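Local structure of endoglucanase family 5 (Clostridium acetobutylicum ATCC 824, 6PZ7) at residues Asn276-Arg281 and Val325-Val330; Trp301-Lys306 and Tyr314-Arg319. The protein probably hydrolyses beta-1,4-glucan chains such as cellulose, as a broad-specificity endoglucanase of glycoside hydrolase family 5, subfamily 4. All blocks are in the same frame, centred on the assembly; numbering follows the deposited sequence. Where two conformers were deposited one is given.

Contact 1: Asn276-Arg281 and Val325-Val330; sequences NNESSR and VFPKLV
The guanidinium of R281 and the ring of F326 meet with their planes 74° apart: NH1 stands over the centre of the ring, 3.5 Å above its plane, and V325 CG1 lies on the opposite face. In the closed eight-stranded TIM barrel of this enzyme, the contact joins the first turns of two outer helices, 278-294 and 327-334. The ring and guanidinium make a cation-pi contact, R281 CZ sitting 4.7 Å from the F326 ring centroid. The guanidinium in turn presents its edge to the ring and takes L329 CD2 over one of its own faces. A bend at chi3 (72°) turns the R281 chain to reach this place, and its NH2 is hydrogen-bonded to the backbone O of S272. E278 reaches across between the helices, CG anti to the backbone N (chi1 -176°) and the chain extended, its carboxylate carbon at the edge of the F326 ring. A carboxylate taking up amide N-H groups at a helix start is probably favoured by the helix dipole. E278 OE2 receives K328 N only weakly, and L329 N at 3.0 Å through its anti lone pair.

Contact 2: Trp301-Lys306 and Tyr314-Arg319; sequences WWDNGK and YGILDR
D303 OD2 receives two backbone N-H groups: I316 N at 2.9 Å from above the carboxylate plane, and L317 N at 3.2 Å on the syn lone pair. With CG anti to the backbone N (chi1 -174°), the D303 carboxylate is carried across to these amides. OD1 accepts G305 N in an Asx turn and a water that also donates to L317 O and accepts from R319 NE. R319 NH2 adds a long salt bridge to D303 OD1, at 3.8 Å. W301 sends NE1 to Y314 O, in the indole plane and nearly straight (163°), while I316 CD1 rests over one face of the five-membered ring in a CH-pi contact, 3.9 Å from its centroid. W302 turns an edge toward the face of Y314, planes at 78°, in an offset edge-to-face pair. G315 CA packs closely on the G305-K306 backbone, leaving no room for a side chain beside K306 N, and G315 N donates to K306 O at 2.8 Å. N304 OD1 takes K306 N, a second Asx turn, and more weakly Y314 N; its ND2 is held by D312 O. In the second shell W20 NE1 also bonds D303 OD2, and T25 OG1 and G23 O hold the R319 guanidinium. The contact thus joins the end of strand 298-303, the last of the TIM barrel, to the loop that follows it. With so many donors around a buried carboxylate, D303 is probably kept ionised.

How the contacts relate
Contact 2 is nested inside the loop that contact 1 closes, and their centres are about 12 Å apart. The centre of contact 2, at the end of the last barrel strand, is about 15 Å from the centre of the chain, and that of contact 1, on the outer helices, about 22 Å. They touch: V325 N probably hydrogen-bonds to I316 O at 2.9 Å, just beyond the small antiparallel sheet of 317-318 and 323-324. L329 CD2 packs on I316 CG2 at 3.8 Å, and F326 CE2 on G315 O at 3.5 Å. W301 also touches R281 and L329. In TIM-barrel hydrolases the C-terminal strand ends surround the active site, so contact 2 is probably the nearer to it.

Contact 1: Asn276-Arg281 and Val325-Val330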
loop_
_atom_site.group_PDB
_atom_site.type_symbol
_atom_site.label_atom_id
_atom_site.label_comp_id
_atom_site.label_asym_id
_atom_site.label_seq_id
_atom_site.Cartn_x
_atom_site.Cartn_y
_atom_site.Cartn_z
ATOM N N ASN A 276 -14.708 -8.313 18.146
ATOM C CA ASN A 276 -14.565 -8.589 19.575
ATOM C C ASN A 276 -13.728 -9.839 19.809
ATOM O O ASN A 276 -14.078 -10.717 20.618
ATOM C CB ASN A 276 -15.931 -8.743 20.270
ATOM C CG ASN A 276 -16.574 -7.441 20.608
ATOM O OD1 ASN A 276 -15.919 -6.520 21.078
ATOM N ND2 ASN A 276 -17.881 -7.352 20.377
ATOM N N ASN A 277 -12.610 -9.922 19.103
ATOM C CA ASN A 277 -11.890 -11.181 18.926
ATOM C C ASN A 277 -10.391 -10.925 18.862
ATOM O O ASN A 277 -9.682 -11.484 18.022
ATOM C CB ASN A 277 -12.382 -11.935 17.685
ATOM C CG ASN A 277 -12.142 -11.154 16.404
ATOM O OD1 ASN A 277 -12.070 -9.926 16.396
ATOM N ND2 ASN A 277 -12.079 -11.871 15.292
ATOM N N GLU A 278 -9.888 -10.069 19.751
ATOM C CA GLU A 278 -8.482 -9.654 19.677
ATOM C C GLU A 278 -7.534 -10.843 19.690
ATOM O O GLU A 278 -6.516 -10.826 18.982
ATOM C CB GLU A 278 -8.113 -8.673 20.809
ATOM C CG GLU A 278 -6.650 -8.167 20.641
ATOM C CD GLU A 278 -6.222 -7.199 21.697
ATOM O OE1 GLU A 278 -6.984 -6.974 22.672
ATOM O OE2 GLU A 278 -5.126 -6.659 21.571
ATOM N N SER A 279 -7.828 -11.883 20.478
ATOM C CA SER A 279 -6.916 -13.017 20.563
ATOM C C SER A 279 -6.748 -13.698 19.211
ATOM O O SER A 279 -5.634 -14.051 18.812
ATOM C CB SER A 279 -7.453 -14.013 21.587
ATOM O OG SER A 279 -7.596 -13.393 22.840
ATOM N N SER A 280 -7.855 -13.946 18.523
ATOM C CA SER A 280 -7.763 -14.545 17.189
ATOM C C SER A 280 -7.037 -13.631 16.218
ATOM O O SER A 280 -6.262 -14.095 15.374
ATOM C CB SER A 280 -9.168 -14.846 16.647
ATOM O OG SER A 280 -9.727 -16.019 17.240
ATOM N N ARG A 281 -7.356 -12.345 16.266
ATOM C CA ARG A 281 -6.691 -11.404 15.374
ATOM C C ARG A 281 -5.192 -11.374 15.617
ATOM O O ARG A 281 -4.408 -11.299 14.667
ATOM C CB ARG A 281 -7.275 -9.997 15.571
ATOM C CG ARG A 281 -8.751 -9.861 15.190
ATOM C CD ARG A 281 -9.328 -8.517 15.588
ATOM N NE ARG A 281 -8.813 -7.437 14.742
ATOM C CZ ARG A 281 -8.888 -6.148 15.046
ATOM N NH1 ARG A 281 -9.355 -5.759 16.230
ATOM N NH2 ARG A 281 -8.472 -5.238 14.168
ATOM N N VAL A 325 -5.558 0.584 20.931
ATOM C CA VAL A 325 -6.842 0.015 21.348
ATOM C C VAL A 325 -6.714 -1.478 21.604
ATOM O O VAL A 325 -7.421 -2.011 22.455
ATOM C CB VAL A 325 -7.915 0.305 20.266
ATOM C CG1 VAL A 325 -9.245 -0.368 20.658
ATOM C CG2 VAL A 325 -8.105 1.821 20.048
ATOM N N PHE A 326 -5.867 -2.157 20.831
ATOM C CA PHE A 326 -5.726 -3.613 20.834
ATOM C C PHE A 326 -4.259 -3.913 21.124
ATOM O O PHE A 326 -3.472 -4.160 20.202
ATOM C CB PHE A 326 -6.201 -4.227 19.514
ATOM C CG PHE A 326 -7.629 -3.899 19.188
ATOM C CD1 PHE A 326 -8.674 -4.486 19.878
ATOM C CD2 PHE A 326 -7.904 -2.962 18.236
ATOM C CE1 PHE A 326 -9.997 -4.103 19.573
ATOM C CE2 PHE A 326 -9.212 -2.628 17.943
ATOM C CZ PHE A 326 -10.220 -3.189 18.586
ATOM N N PRO A 327 -3.838 -3.830 22.383
ATOM C CA PRO A 327 -2.395 -3.876 22.690
ATOM C C PRO A 327 -1.764 -5.213 22.406
ATOM O O PRO A 327 -0.582 -5.257 22.035
ATOM C CB PRO A 327 -2.342 -3.500 24.187
ATOM C CG PRO A 327 -3.717 -3.851 24.712
ATOM C CD PRO A 327 -4.649 -3.539 23.578
ATOM N N LYS A 328 -2.481 -6.311 22.561
ATOM C CA LYS A 328 -1.894 -7.615 22.250
ATOM C C LYS A 328 -1.667 -7.750 20.750
ATOM O O LYS A 328 -0.611 -8.215 20.300
ATOM C CB LYS A 328 -2.831 -8.691 22.746
ATOM C CG LYS A 328 -2.464 -10.122 22.436
ATOM C CD LYS A 328 -3.601 -11.048 22.864
ATOM C CE LYS A 328 -3.286 -12.494 22.571
ATOM N NZ LYS A 328 -4.201 -13.420 23.377
ATOM N N LEU A 329 -2.619 -7.266 19.962
ATOM C CA LEU A 329 -2.530 -7.309 18.514
ATOM C C LEU A 329 -1.377 -6.460 18.018
ATOM O O LEU A 329 -0.598 -6.896 17.173
ATOM C CB LEU A 329 -3.879 -6.868 17.934
ATOM C CG LEU A 329 -3.980 -6.691 16.447
ATOM C CD1 LEU A 329 -3.557 -7.936 15.650
ATOM C CD2 LEU A 329 -5.358 -6.277 16.059
ATOM N N VAL A 330 -1.247 -5.225 18.512
ATOM C CA VAL A 330 -0.152 -4.399 18.024
ATOM C C VAL A 330 1.178 -5.085 18.303
ATOM O O VAL A 330 2.076 -5.109 17.450
ATOM C CB VAL A 330 -0.213 -2.976 18.617
ATOM C CG1 VAL A 330 0.881 -2.089 17.951
ATOM C CG2 VAL A 330 -1.566 -2.331 18.418
#

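Contact 2: Trp301-Lys306 and Tyr314-Arg319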
loop_
_atom_site.group_PDB
_atom_site.type_symbol
_atom_site.label_atom_id
_atom_site.label_comp_id
_atom_site.label_asym_id
_atom_site.label_seq_id
_atom_site.Cartn_x
_atom_site.Cartn_y
_atom_site.Cartn_z
ATOM N N TRP A 301 0.190 -3.058 7.947
ATOM C CA TRP A 301 -1.178 -3.148 8.462
ATOM C C TRP A 301 -2.043 -2.006 7.966
ATOM O O TRP A 301 -1.610 -0.850 7.989
ATOM C CB TRP A 301 -1.131 -3.107 10.005
ATOM C CG TRP A 301 -2.498 -3.264 10.637
ATOM C CD1 TRP A 301 -3.383 -2.282 10.898
ATOM C CD2 TRP A 301 -3.116 -4.483 11.050
ATOM N NE1 TRP A 301 -4.533 -2.801 11.431
ATOM C CE2 TRP A 301 -4.379 -4.152 11.551
ATOM C CE3 TRP A 301 -2.715 -5.831 11.078
ATOM C CZ2 TRP A 301 -5.236 -5.107 12.071
ATOM C CZ3 TRP A 301 -3.561 -6.765 11.613
ATOM C CH2 TRP A 301 -4.809 -6.398 12.085
ATOM N N TRP A 302 -3.256 -2.304 7.519
ATOM C CA TRP A 302 -4.227 -1.275 7.141
ATOM C C TRP A 302 -4.979 -0.754 8.370
ATOM O O TRP A 302 -5.745 -1.475 8.989
ATOM C CB TRP A 302 -5.233 -1.822 6.127
ATOM C CG TRP A 302 -6.230 -0.771 5.693
ATOM C CD1 TRP A 302 -7.541 -0.681 6.082
ATOM C CD2 TRP A 302 -5.964 0.367 4.879
ATOM N NE1 TRP A 302 -8.103 0.448 5.546
ATOM C CE2 TRP A 302 -7.162 1.112 4.804
ATOM C CE3 TRP A 302 -4.836 0.843 4.213
ATOM C CZ2 TRP A 302 -7.266 2.295 4.056
ATOM C CZ3 TRP A 302 -4.943 2.020 3.464
ATOM C CH2 TRP A 302 -6.157 2.718 3.395
ATOM N N ASP A 303 -4.774 0.515 8.700
ATOM C CA ASP A 303 -5.407 1.187 9.830
ATOM C C ASP A 303 -6.202 2.358 9.261
ATOM O O ASP A 303 -5.633 3.340 8.777
ATOM C CB ASP A 303 -4.386 1.638 10.881
ATOM C CG ASP A 303 -5.039 2.192 12.108
ATOM O OD1 ASP A 303 -6.015 2.950 11.949
ATOM O OD2 ASP A 303 -4.585 1.868 13.223
ATOM N N ASN A 304 -7.521 2.301 9.344
ATOM C CA ASN A 304 -8.397 3.370 8.851
ATOM C C ASN A 304 -8.979 4.232 9.955
ATOM O O ASN A 304 -9.852 5.060 9.692
ATOM C CB ASN A 304 -9.466 2.817 7.914
ATOM C CG ASN A 304 -10.397 1.829 8.587
ATOM O OD1 ASN A 304 -10.275 1.523 9.781
ATOM N ND2 ASN A 304 -11.306 1.300 7.798
ATOM N N GLY A 305 -8.540 4.050 11.192
ATOM C CA GLY A 305 -9.028 4.881 12.280
ATOM C C GLY A 305 -10.361 4.450 12.846
ATOM O O GLY A 305 -10.947 5.197 13.658
ATOM N N LYS A 306 -10.895 3.312 12.440
ATOM C CA LYS A 306 -12.213 2.823 12.865
ATOM C C LYS A 306 -11.976 1.579 13.719
ATOM O O LYS A 306 -11.559 0.528 13.210
ATOM C CB LYS A 306 -13.056 2.490 11.634
ATOM C CG LYS A 306 -13.433 3.729 10.798
ATOM C CD LYS A 306 -14.003 3.315 9.430
ATOM C CE LYS A 306 -15.358 2.703 9.528
ATOM N NZ LYS A 306 -15.897 2.558 8.141
ATOM N N TYR A 314 -10.842 -1.566 10.921
ATOM C CA TYR A 314 -9.464 -2.038 10.894
ATOM C C TYR A 314 -8.529 -1.257 11.815
ATOM O O TYR A 314 -7.337 -1.632 11.945
ATOM C CB TYR A 314 -8.905 -1.942 9.444
ATOM C CG TYR A 314 -9.521 -2.903 8.469
ATOM C CD1 TYR A 314 -9.073 -4.202 8.399
ATOM C CD2 TYR A 314 -10.509 -2.497 7.584
ATOM C CE1 TYR A 314 -9.614 -5.095 7.501
ATOM C CE2 TYR A 314 -11.038 -3.380 6.645
ATOM C CZ TYR A 314 -10.586 -4.676 6.642
ATOM O OH TYR A 314 -11.087 -5.623 5.741
ATOM N N GLY A 315 -8.996 -0.183 12.434
ATOM C CA GLY A 315 -8.116 0.661 13.224
ATOM C C GLY A 315 -7.613 -0.028 14.470
ATOM O O GLY A 315 -8.368 -0.687 15.180
ATOM N N ILE A 316 -6.351 0.211 14.794
ATOM C CA ILE A 316 -5.749 -0.313 16.010
ATOM C C ILE A 316 -5.179 0.782 16.904
ATOM O O ILE A 316 -4.981 0.530 18.106
ATOM C CB ILE A 316 -4.713 -1.441 15.720
ATOM C CG1 ILE A 316 -3.582 -0.943 14.841
ATOM C CG2 ILE A 316 -5.436 -2.631 15.060
ATOM C CD1 ILE A 316 -2.474 -1.986 14.552
ATOM N N LEU A 317 -4.920 1.977 16.364
ATOM C CA LEU A 317 -4.540 3.162 17.128
ATOM C C LEU A 317 -5.757 4.077 17.251
ATOM O O LEU A 317 -6.427 4.349 16.236
ATOM C CB LEU A 317 -3.421 3.908 16.405
ATOM C CG LEU A 317 -2.950 5.219 17.040
ATOM C CD1 LEU A 317 -2.341 4.994 18.395
ATOM C CD2 LEU A 317 -1.968 5.926 16.137
ATOM N N ASP A 318 -6.054 4.562 18.449
ATOM C CA ASP A 318 -7.004 5.655 18.617
ATOM C C ASP A 318 -6.172 6.923 18.480
ATOM O O ASP A 318 -5.388 7.274 19.375
ATOM C CB ASP A 318 -7.713 5.573 19.971
ATOM C CG ASP A 318 -8.695 6.718 20.192
ATOM O OD1 ASP A 318 -8.552 7.815 19.610
ATOM O OD2 ASP A 318 -9.599 6.556 21.067
ATOM N N ARG A 319 -6.321 7.599 17.332
ATOM C CA ARG A 319 -5.485 8.751 17.034
ATOM C C ARG A 319 -5.851 9.951 17.888
ATOM O O ARG A 319 -5.005 10.827 18.108
ATOM C CB ARG A 319 -5.646 9.139 15.581
ATOM C CG ARG A 319 -5.223 8.049 14.626
ATOM C CD ARG A 319 -5.388 8.464 13.193
ATOM N NE ARG A 319 -5.367 7.323 12.294
ATOM C CZ ARG A 319 -5.565 7.412 10.989
ATOM N NH1 ARG A 319 -5.687 8.598 10.415
ATOM N NH2 ARG A 319 -5.652 6.306 10.269
HETATM O O HOH W 1 -5.841 4.954 13.649
#